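Local atomic coordinates of maltose/maltodextrin-binding protein (Thermus thermophilus, PDB entry 2GH9), a protein that binds maltotriose and probably serves as the extracytoplasmic solute-binding component of a bacterial sugar uptake system. Residues 112-117 / 326-331; 158-163 / 263-268; 233-238 / 303-308. All coordinates share one frame; numbering follows the deposited sequence.

Contact 1. Residues 112-117 / 326-331; sequences AESVAL and SKVFPL. With GLC (alpha-D-glucopyranose), chain B.
The methyl group of Ala112 and the ring of Phe329 are the first groups to meet as the 112-117 segment runs past 326-331, with Ala112 CB 3.9 Å from Phe329 CE2. At Glu113 the work is divided between backbone and side chain. Glu113 C lies obliquely beside the same ring, 3.7 Å from Phe329 CE1, while the side chain leaves on the far side of the strand and stretches toward the ligand. There Glu113 OE2 accepts a hydrogen bond of 2.7 Å from O2 of the glucose of chain B. The carboxylate has further grips, since OE2 is also hydrogen-bonded to Gln269 NE2 and OE1 forms a salt bridge with Arg305; together these should hold it in one orientation and stabilise its negative charge.

Ser114 turns back to 326-331. Ser114 OG comes in at the edge of the Phe329 ring, near the ring plane and 3.6 Å from Phe329 CE1, and also touches Val328 CG1. With chi1 at 82°, Ser114 OG is tucked between its own N and carbonyl carbon, from where it donates to Val115 O at 2.9 Å, standing 42° above the carbonyl plane. Val115 O has Val328 CG1 3.8 Å away. The other branch, Val328 CG2, lies 4.2 Å from Ala116 CB, so the two methyls of one valine span three successive residues.

Between Glu113 and Ala116 the chain passes from the large mixed sheet, which holds strand 104-113, to the four-stranded sheet, which holds strand 116-120. Phe329 and Val328 together line one side of this passage. Such a link between two sheets, with one end touching sugar, is consistent with the interdomain hinge of periplasmic binding proteins, whose two lobes close over a ligand in the cleft.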
loop_
_atom_site.group_PDB
_atom_site.type_symbol
_atom_site.label_atom_id
_atom_site.label_comp_id
_atom_site.label_asym_id
_atom_site.label_seq_id
_atom_site.Cartn_x
_atom_site.Cartn_y
_atom_site.Cartn_z
ATOM N N ALA A 112 -1.324 -0.024 -9.149
ATOM C CA ALA A 112 -2.322 -0.205 -8.114
ATOM C C ALA A 112 -1.946 -1.423 -7.294
ATOM O O ALA A 112 -1.313 -2.357 -7.794
ATOM C CB ALA A 112 -3.706 -0.362 -8.727
ATOM N N GLU A 113 -2.329 -1.405 -6.022
ATOM C CA GLU A 113 -1.939 -2.450 -5.102
ATOM C C GLU A 113 -2.914 -2.521 -3.946
ATOM O O GLU A 113 -3.591 -1.562 -3.631
ATOM C CB GLU A 113 -0.557 -2.140 -4.544
ATOM C CG GLU A 113 -0.491 -0.797 -3.798
ATOM C CD GLU A 113 0.909 -0.353 -3.496
ATOM O OE1 GLU A 113 1.819 -0.939 -4.088
ATOM O OE2 GLU A 113 1.110 0.563 -2.648
ATOM N N SER A 114 -2.927 -3.672 -3.290
ATOM C CA SER A 114 -3.643 -3.836 -2.034
ATOM C C SER A 114 -3.042 -5.030 -1.341
ATOM O O SER A 114 -2.383 -5.854 -1.976
ATOM C CB SER A 114 -5.148 -4.069 -2.285
ATOM O OG SER A 114 -5.417 -5.426 -2.599
ATOM N N VAL A 115 -3.274 -5.153 -0.039
ATOM C CA VAL A 115 -2.995 -6.419 0.616
ATOM C C VAL A 115 -4.026 -7.468 0.221
ATOM O O VAL A 115 -5.131 -7.174 -0.261
ATOM C CB VAL A 115 -2.897 -6.302 2.190
ATOM C CG1 VAL A 115 -1.729 -5.393 2.564
ATOM C CG2 VAL A 115 -4.238 -5.844 2.820
ATOM N N ALA A 116 -3.616 -8.716 0.404
ATOM C CA ALA A 116 -4.439 -9.880 0.127
ATOM C C ALA A 116 -3.853 -11.095 0.872
ATOM O O ALA A 116 -2.737 -11.053 1.398
ATOM C CB ALA A 116 -4.475 -10.177 -1.358
ATOM N N LEU A 117 -4.621 -12.173 0.872
ATOM C CA LEU A 117 -4.177 -13.441 1.387
ATOM C C LEU A 117 -3.297 -14.078 0.310
ATOM O O LEU A 117 -3.785 -14.510 -0.740
ATOM C CB LEU A 117 -5.371 -14.338 1.740
ATOM C CG LEU A 117 -4.958 -15.733 2.230
ATOM C CD1 LEU A 117 -4.271 -15.594 3.580
ATOM C CD2 LEU A 117 -6.147 -16.658 2.287
ATOM N N SER A 326 -7.478 -8.709 -9.412
ATOM C CA SER A 326 -8.749 -8.247 -9.991
ATOM C C SER A 326 -9.971 -8.736 -9.207
ATOM O O SER A 326 -11.057 -8.165 -9.298
ATOM C CB SER A 326 -8.879 -8.668 -11.476
ATOM O OG SER A 326 -9.509 -9.946 -11.635
ATOM N N LYS A 327 -9.798 -9.794 -8.429
ATOM C CA LYS A 327 -10.865 -10.315 -7.617
ATOM C C LYS A 327 -10.824 -9.713 -6.210
ATOM O O LYS A 327 -11.772 -9.858 -5.449
ATOM C CB LYS A 327 -10.784 -11.846 -7.591
ATOM C CG LYS A 327 -11.136 -12.508 -8.969
ATOM C CD LYS A 327 -12.651 -12.397 -9.255
ATOM C CE LYS A 327 -13.029 -12.489 -10.778
ATOM N NZ LYS A 327 -12.824 -11.215 -11.547
ATOM N N VAL A 328 -9.724 -9.036 -5.880
ATOM C CA VAL A 328 -9.541 -8.413 -4.574
ATOM C C VAL A 328 -9.858 -6.922 -4.635
ATOM O O VAL A 328 -10.536 -6.400 -3.749
ATOM C CB VAL A 328 -8.100 -8.655 -4.016
ATOM C CG1 VAL A 328 -7.872 -7.849 -2.735
ATOM C CG2 VAL A 328 -7.842 -10.128 -3.787
ATOM N N PHE A 329 -9.403 -6.224 -5.681
ATOM C CA PHE A 329 -9.598 -4.766 -5.730
ATOM C C PHE A 329 -11.033 -4.287 -5.580
ATOM O O PHE A 329 -11.272 -3.290 -4.917
ATOM C CB PHE A 329 -8.993 -4.133 -6.998
ATOM C CG PHE A 329 -7.472 -4.152 -7.050
ATOM C CD1 PHE A 329 -6.692 -4.468 -5.935
ATOM C CD2 PHE A 329 -6.830 -3.822 -8.234
ATOM C CE1 PHE A 329 -5.310 -4.471 -6.020
ATOM C CE2 PHE A 329 -5.455 -3.835 -8.328
ATOM C CZ PHE A 329 -4.687 -4.141 -7.211
ATOM N N PRO A 330 -11.997 -4.976 -6.204
ATOM C CA PRO A 330 -13.390 -4.531 -6.037
ATOM C C PRO A 330 -13.953 -4.618 -4.623
ATOM O O PRO A 330 -14.980 -3.996 -4.346
ATOM C CB PRO A 330 -14.168 -5.469 -6.963
ATOM C CG PRO A 330 -13.165 -5.918 -7.960
ATOM C CD PRO A 330 -11.909 -6.111 -7.134
ATOM N N LEU A 331 -13.298 -5.374 -3.747
ATOM C CA LEU A 331 -13.710 -5.445 -2.340
ATOM C C LEU A 331 -13.277 -4.222 -1.512
ATOM O O LEU A 331 -13.831 -3.954 -0.443
ATOM C CB LEU A 331 -13.142 -6.700 -1.709
ATOM C CG LEU A 331 -13.394 -8.018 -2.422
ATOM C CD1 LEU A 331 -12.679 -9.124 -1.673
ATOM C CD2 LEU A 331 -14.899 -8.311 -2.616
HETATM C C1 GLC B . 3.187 -0.893 1.554
HETATM C C2 GLC B . 2.248 -0.015 0.748
HETATM C C3 GLC B . 2.102 1.355 1.448
HETATM C C4 GLC B . 1.728 1.236 2.917
HETATM C C5 GLC B . 2.669 0.264 3.623
HETATM C C6 GLC B . 2.209 0.006 5.063
HETATM O O2 GLC B . 2.783 0.189 -0.563
HETATM O O3 GLC B . 1.157 2.150 0.766
HETATM O O4 GLC B . 1.788 2.533 3.544
HETATM O O5 GLC B . 2.733 -0.992 2.909
HETATM O O6 GLC B . 3.297 -0.352 5.920
#

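Contact 2. Residues 158-163 / 263-268; sequences FNFGFF and GPFLGV. With GLC (alpha-D-glucopyranose), chain B.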
loop_
_atom_site.group_PDB
_atom_site.type_symbol
_atom_site.label_atom_id
_atom_site.label_comp_id
_atom_site.label_asym_id
_atom_site.label_seq_id
_atom_site.Cartn_x
_atom_site.Cartn_y
_atom_site.Cartn_z
ATOM N N PHE A 158 -2.343 -2.385 7.117
ATOM C CA PHE A 158 -2.555 -3.840 6.940
ATOM C C PHE A 158 -3.867 -4.323 7.569
ATOM O O PHE A 158 -4.540 -5.225 7.050
ATOM C CB PHE A 158 -1.371 -4.611 7.532
ATOM C CG PHE A 158 -0.195 -4.706 6.618
ATOM C CD1 PHE A 158 0.079 -5.892 5.954
ATOM C CD2 PHE A 158 0.635 -3.627 6.422
ATOM C CE1 PHE A 158 1.160 -5.984 5.118
ATOM C CE2 PHE A 158 1.710 -3.716 5.569
ATOM C CZ PHE A 158 1.985 -4.903 4.936
ATOM N N ASN A 159 -4.234 -3.687 8.679
ATOM C CA ASN A 159 -5.443 -4.015 9.434
ATOM C C ASN A 159 -6.731 -3.335 8.979
ATOM O O ASN A 159 -7.801 -3.715 9.448
ATOM C CB ASN A 159 -5.225 -3.700 10.918
ATOM C CG ASN A 159 -4.384 -4.731 11.593
ATOM O OD1 ASN A 159 -4.789 -5.883 11.693
ATOM N ND2 ASN A 159 -3.195 -4.349 12.019
ATOM N N PHE A 160 -6.650 -2.341 8.087
ATOM C CA PHE A 160 -7.853 -1.641 7.665
ATOM C C PHE A 160 -8.971 -2.588 7.218
ATOM O O PHE A 160 -10.128 -2.358 7.542
ATOM C CB PHE A 160 -7.604 -0.581 6.586
ATOM C CG PHE A 160 -8.883 -0.015 6.036
ATOM C CD1 PHE A 160 -9.683 0.802 6.828
ATOM C CD2 PHE A 160 -9.331 -0.358 4.766
ATOM C CE1 PHE A 160 -10.873 1.302 6.343
ATOM C CE2 PHE A 160 -10.541 0.128 4.292
ATOM C CZ PHE A 160 -11.309 0.959 5.087
ATOM N N GLY A 161 -8.638 -3.661 6.499
ATOM C CA GLY A 161 -9.652 -4.584 6.009
ATOM C C GLY A 161 -10.549 -5.163 7.086
ATOM O O GLY A 161 -11.736 -5.386 6.862
ATOM N N PHE A 162 -9.977 -5.397 8.250
ATOM C CA PHE A 162 -10.755 -5.811 9.420
ATOM C C PHE A 162 -11.635 -4.649 9.931
ATOM O O PHE A 162 -12.775 -4.857 10.328
ATOM C CB PHE A 162 -9.826 -6.312 10.530
ATOM C CG PHE A 162 -8.875 -7.375 10.087
ATOM C CD1 PHE A 162 -9.298 -8.401 9.258
ATOM C CD2 PHE A 162 -7.548 -7.367 10.527
ATOM C CE1 PHE A 162 -8.418 -9.392 8.832
ATOM C CE2 PHE A 162 -6.671 -8.347 10.126
ATOM C CZ PHE A 162 -7.099 -9.364 9.261
ATOM N N PHE A 163 -11.122 -3.431 9.889
ATOM C CA PHE A 163 -11.929 -2.266 10.258
ATOM C C PHE A 163 -13.130 -2.077 9.304
ATOM O O PHE A 163 -14.245 -1.791 9.752
ATOM C CB PHE A 163 -11.071 -0.989 10.364
ATOM C CG PHE A 163 -10.314 -0.860 11.670
ATOM C CD1 PHE A 163 -10.707 0.069 12.639
ATOM C CD2 PHE A 163 -9.185 -1.630 11.911
ATOM C CE1 PHE A 163 -9.994 0.213 13.836
ATOM C CE2 PHE A 163 -8.466 -1.500 13.113
ATOM C CZ PHE A 163 -8.882 -0.556 14.072
ATOM N N GLY A 263 -12.443 -5.997 3.255
ATOM C CA GLY A 263 -12.025 -5.223 2.084
ATOM C C GLY A 263 -10.845 -4.329 2.427
ATOM O O GLY A 263 -10.932 -3.517 3.357
ATOM N N PRO A 264 -9.747 -4.444 1.672
ATOM C CA PRO A 264 -8.533 -3.670 1.979
ATOM C C PRO A 264 -8.542 -2.251 1.396
ATOM O O PRO A 264 -9.366 -1.958 0.545
ATOM C CB PRO A 264 -7.438 -4.492 1.281
ATOM C CG PRO A 264 -8.153 -4.991 0.024
ATOM C CD PRO A 264 -9.564 -5.297 0.474
ATOM N N PHE A 265 -7.597 -1.408 1.832
ATOM C CA PHE A 265 -7.255 -0.194 1.105
ATOM C C PHE A 265 -6.728 -0.524 -0.296
ATOM O O PHE A 265 -5.987 -1.485 -0.481
ATOM C CB PHE A 265 -6.160 0.616 1.816
ATOM C CG PHE A 265 -6.628 1.444 2.991
ATOM C CD1 PHE A 265 -7.700 2.319 2.872
ATOM C CD2 PHE A 265 -5.924 1.407 4.193
ATOM C CE1 PHE A 265 -8.092 3.128 3.934
ATOM C CE2 PHE A 265 -6.303 2.225 5.268
ATOM C CZ PHE A 265 -7.400 3.080 5.135
ATOM N N LEU A 266 -7.125 0.288 -1.269
ATOM C CA LEU A 266 -6.499 0.336 -2.575
ATOM C C LEU A 266 -5.513 1.482 -2.508
ATOM O O LEU A 266 -5.810 2.558 -1.965
ATOM C CB LEU A 266 -7.536 0.524 -3.695
ATOM C CG LEU A 266 -8.669 -0.516 -3.669
ATOM C CD1 LEU A 266 -9.800 -0.178 -4.637
ATOM C CD2 LEU A 266 -8.147 -1.927 -3.947
ATOM N N GLY A 267 -4.307 1.212 -2.967
ATOM C CA GLY A 267 -3.256 2.197 -2.984
ATOM C C GLY A 267 -2.849 2.371 -4.419
ATOM O O GLY A 267 -2.795 1.404 -5.159
ATOM N N VAL A 268 -2.563 3.607 -4.802
ATOM C CA VAL A 268 -1.996 3.890 -6.103
ATOM C C VAL A 268 -0.606 4.451 -5.899
ATOM O O VAL A 268 -0.420 5.432 -5.160
ATOM C CB VAL A 268 -2.867 4.868 -6.921
ATOM C CG1 VAL A 268 -2.260 5.078 -8.275
ATOM C CG2 VAL A 268 -4.285 4.346 -7.033
HETATM C C1 GLC B . 3.187 -0.893 1.554
HETATM C C2 GLC B . 2.248 -0.015 0.748
HETATM C C3 GLC B . 2.102 1.355 1.448
HETATM C C4 GLC B . 1.728 1.236 2.917
HETATM C C5 GLC B . 2.669 0.264 3.623
HETATM C C6 GLC B . 2.209 0.006 5.063
HETATM O O2 GLC B . 2.783 0.189 -0.563
HETATM O O3 GLC B . 1.157 2.150 0.766
HETATM O O4 GLC B . 1.788 2.533 3.544
HETATM O O5 GLC B . 2.733 -0.992 2.909
HETATM O O6 GLC B . 3.297 -0.352 5.920
#
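Phe160 and Phe265 lie face to face, their ring centroids 3.9 Å apart and their planes inclined by only 10°. The overlap is shifted toward the root of one ring: Phe160 CG sits over the centre of Phe265, and Phe265 CE2 comes within 3.4 Å of Phe160 CB. Phe160 reaches this position with CG anti to its own N (chi1 172°), which swings the ring off the helix toward the incoming strand. At its edge the ring meets the backbone of Pro264, 3.9 Å from Phe160 CD2 to Pro264 C.

Next to the stack the backbones themselves touch. Gly161 CA offers a C-H to Gly263 O at 3.1 Å, with 149° at the hydrogen; this buried carbonyl has no conventional hydrogen-bond partner, so the C-H contact may be a partial substitute.

Further out, Phe158 presents its ring edge to O6 of the glucose of chain B, 3.7 Å from Phe158 CE2, which brings the same helix to the sugar. The stack and the glycine contact set helix 156-166 against the start of strand 265-273, while Trp348 of helix 341-357 touches both stacked phenylalanines and helix 189-204 packs on Asn159 and Phe163.

Contact 3. Residues 233-238 / 303-308; sequences GPWALG and GGRIPV. With GLC (alpha-D-glucopyranose), chain C; GLC (alpha-D-glucopyranose), chain B.
Arg305 reaches across Pro234 and Trp235 to the bound sugar, and its side chain finds partners from CG onward. From CB the chain sets off with CG anti to the carbonyl carbon (chi1 -54°) and stays extended as far as NE. Arg305 CG runs over the Pro234-Trp235 backbone, 4.0 Å from Trp235 N. NE passes close to Trp235 CB and is engaged by Glu13 in a salt bridge. At CZ the group becomes flat, and Trp235 CB lies directly over the centre of the guanidinium face, 3.4 Å from Arg305 CZ.

The tip grips the glucose of chain C with two nitrogens. Arg305 NH1 donates to O3 of the chain C glucose at 3.0 Å. Arg305 NH2 donates to O2 of the chain C glucose at 2.9 Å. That O2 lies near the guanidinium plane, whereas O3 stands out of it on the side of Trp235 CB, and both bonds are bent. This grip on neighbouring hydroxyls is joined by the aromatic platform common in carbohydrate-binding sites. One face of the Trp235 indole carries two sugar units side by side, C4 of the chain C glucose and C1 of the chain B glucose both standing above its rim, while Gly233 CA backs the opposite face.

Below the platform the loop after helix 293-302 lies against the turn leading into helix 237-242. Gly238 CA and Gly303 CA approach to 3.6 Å, and Leu237 CB rests 3.4 Å from Gly303 O, a carbonyl that also accepts from Lys241. Pro234 CB touches Gly304 O at 3.3 Å.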
loop_
_atom_site.group_PDB
_atom_site.type_symbol
_atom_site.label_atom_id
_atom_site.label_comp_id
_atom_site.label_asym_id
_atom_site.label_seq_id
_atom_site.Cartn_x
_atom_site.Cartn_y
_atom_site.Cartn_z
ATOM N N GLY A 233 0.936 -7.442 0.140
ATOM C CA GLY A 233 0.590 -6.909 -1.151
ATOM C C GLY A 233 1.606 -7.185 -2.241
ATOM O O GLY A 233 2.674 -7.772 -1.991
ATOM N N PRO A 234 1.284 -6.736 -3.460
ATOM C CA PRO A 234 2.038 -7.133 -4.654
ATOM C C PRO A 234 3.483 -6.606 -4.698
ATOM O O PRO A 234 4.297 -7.131 -5.450
ATOM C CB PRO A 234 1.184 -6.575 -5.807
ATOM C CG PRO A 234 0.398 -5.491 -5.211
ATOM C CD PRO A 234 0.144 -5.869 -3.798
ATOM N N TRP A 235 3.778 -5.587 -3.898
ATOM C CA TRP A 235 5.143 -5.106 -3.701
ATOM C C TRP A 235 6.117 -6.168 -3.216
ATOM O O TRP A 235 7.332 -5.960 -3.312
ATOM C CB TRP A 235 5.183 -3.930 -2.698
ATOM C CG TRP A 235 4.544 -4.254 -1.404
ATOM C CD1 TRP A 235 5.099 -4.913 -0.337
ATOM C CD2 TRP A 235 3.198 -3.967 -1.047
ATOM N NE1 TRP A 235 4.157 -5.052 0.670
ATOM C CE2 TRP A 235 2.985 -4.477 0.252
ATOM C CE3 TRP A 235 2.137 -3.325 -1.706
ATOM C CZ2 TRP A 235 1.769 -4.331 0.918
ATOM C CZ3 TRP A 235 0.936 -3.180 -1.040
ATOM C CH2 TRP A 235 0.761 -3.696 0.257
ATOM N N ALA A 236 5.594 -7.260 -2.646
ATOM C CA ALA A 236 6.404 -8.329 -2.047
ATOM C C ALA A 236 6.668 -9.484 -3.039
ATOM O O ALA A 236 7.519 -10.337 -2.789
ATOM C CB ALA A 236 5.693 -8.866 -0.797
ATOM N N LEU A 237 5.940 -9.482 -4.156
ATOM C CA LEU A 237 5.923 -10.586 -5.102
ATOM C C LEU A 237 7.214 -10.754 -5.880
ATOM O O LEU A 237 7.541 -11.877 -6.239
ATOM C CB LEU A 237 4.744 -10.462 -6.067
ATOM C CG LEU A 237 3.377 -10.654 -5.420
ATOM C CD1 LEU A 237 2.219 -10.556 -6.417
ATOM C CD2 LEU A 237 3.298 -11.972 -4.640
ATOM N N GLY A 238 7.937 -9.655 -6.122
ATOM C CA GLY A 238 9.239 -9.709 -6.776
ATOM C C GLY A 238 10.168 -10.680 -6.061
ATOM O O GLY A 238 10.738 -11.578 -6.686
ATOM N N GLY A 303 7.935 -7.853 -10.668
ATOM C CA GLY A 303 7.415 -7.855 -9.305
ATOM C C GLY A 303 5.991 -8.361 -9.236
ATOM O O GLY A 303 5.752 -9.583 -9.192
ATOM N N GLY A 304 5.046 -7.432 -9.200
ATOM C CA GLY A 304 3.637 -7.783 -9.224
ATOM C C GLY A 304 2.581 -6.711 -9.052
ATOM O O GLY A 304 1.383 -7.025 -9.059
ATOM N N ARG A 305 2.979 -5.458 -8.892
ATOM C CA ARG A 305 1.998 -4.374 -8.740
ATOM C C ARG A 305 1.255 -4.176 -10.067
ATOM O O ARG A 305 1.805 -4.423 -11.137
ATOM C CB ARG A 305 2.665 -3.061 -8.301
ATOM C CG ARG A 305 3.510 -3.202 -7.046
ATOM C CD ARG A 305 3.993 -1.892 -6.601
ATOM N NE ARG A 305 5.268 -1.968 -5.894
ATOM C CZ ARG A 305 5.546 -1.320 -4.775
ATOM N NH1 ARG A 305 4.640 -0.539 -4.180
ATOM N NH2 ARG A 305 6.741 -1.441 -4.239
ATOM N N ILE A 306 0.003 -3.782 -9.979
ATOM C CA ILE A 306 -0.903 -3.872 -11.135
ATOM C C ILE A 306 -0.886 -2.556 -11.909
ATOM O O ILE A 306 -1.094 -1.509 -11.316
ATOM C CB ILE A 306 -2.339 -4.216 -10.680
ATOM C CG1 ILE A 306 -2.333 -5.451 -9.747
ATOM C CG2 ILE A 306 -3.305 -4.429 -11.896
ATOM C CD1 ILE A 306 -1.480 -6.635 -10.262
ATOM N N PRO A 307 -0.628 -2.594 -13.231
ATOM C CA PRO A 307 -0.726 -1.338 -14.017
ATOM C C PRO A 307 -2.048 -0.588 -13.854
ATOM O O PRO A 307 -3.106 -1.208 -13.747
ATOM C CB PRO A 307 -0.567 -1.819 -15.465
ATOM C CG PRO A 307 0.299 -3.033 -15.334
ATOM C CD PRO A 307 -0.187 -3.717 -14.070
ATOM N N VAL A 308 -1.986 0.740 -13.800
ATOM C CA VAL A 308 -3.202 1.550 -13.820
ATOM C C VAL A 308 -3.585 1.955 -15.272
ATOM O O VAL A 308 -4.578 2.656 -15.487
ATOM C CB VAL A 308 -3.093 2.787 -12.913
ATOM C CG1 VAL A 308 -2.902 2.341 -11.436
ATOM C CG2 VAL A 308 -1.974 3.676 -13.364
HETATM C C1 GLC C . 8.381 -1.510 0.679
HETATM C C2 GLC C . 7.410 -1.527 -0.501
HETATM C C3 GLC C . 6.194 -0.685 -0.173
HETATM C C4 GLC C . 5.538 -1.213 1.112
HETATM C C5 GLC C . 6.529 -1.202 2.287
HETATM C C6 GLC C . 5.937 -1.893 3.530
HETATM O O1 GLC C . 8.934 -0.201 0.784
HETATM O O2 GLC C . 8.062 -1.074 -1.708
HETATM O O3 GLC C . 5.249 -0.667 -1.256
HETATM O O4 GLC C . 4.505 -0.322 1.495
HETATM O O5 GLC C . 7.725 -1.875 1.900
HETATM O O6 GLC C . 6.882 -1.940 4.616
HETATM C C1 GLC B . 3.187 -0.893 1.554
HETATM C C2 GLC B . 2.248 -0.015 0.748
HETATM C C3 GLC B . 2.102 1.355 1.448
HETATM C C4 GLC B . 1.728 1.236 2.917
HETATM C C5 GLC B . 2.669 0.264 3.623
HETATM C C6 GLC B . 2.209 0.006 5.063
HETATM O O2 GLC B . 2.783 0.189 -0.563
HETATM O O3 GLC B . 1.157 2.150 0.766
HETATM O O4 GLC B . 1.788 2.533 3.544
HETATM O O5 GLC B . 2.733 -0.992 2.909
HETATM O O6 GLC B . 3.297 -0.352 5.920
#

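Followed from the N terminus, the chain opens contact 1 at 112-117, contact 2 at 158-163 and contact 3 at 233-238. Contact 2 is the first to close, at 263-268; contact 3 follows at 303-308, so these two loops cross, and 326-331 then closes contact 1 around both. Strand 104-113 lies between strands 265-273 and 306-307 in the large sheet, and this joins the three: Glu113 O is 2.9 Å from Gly267 N, and Ala112 pairs with Ile306. Contact 2 ties helix 156-166 to that sheet, contact 3 the start of helix 237-242, and all three reach the glucose of chain B.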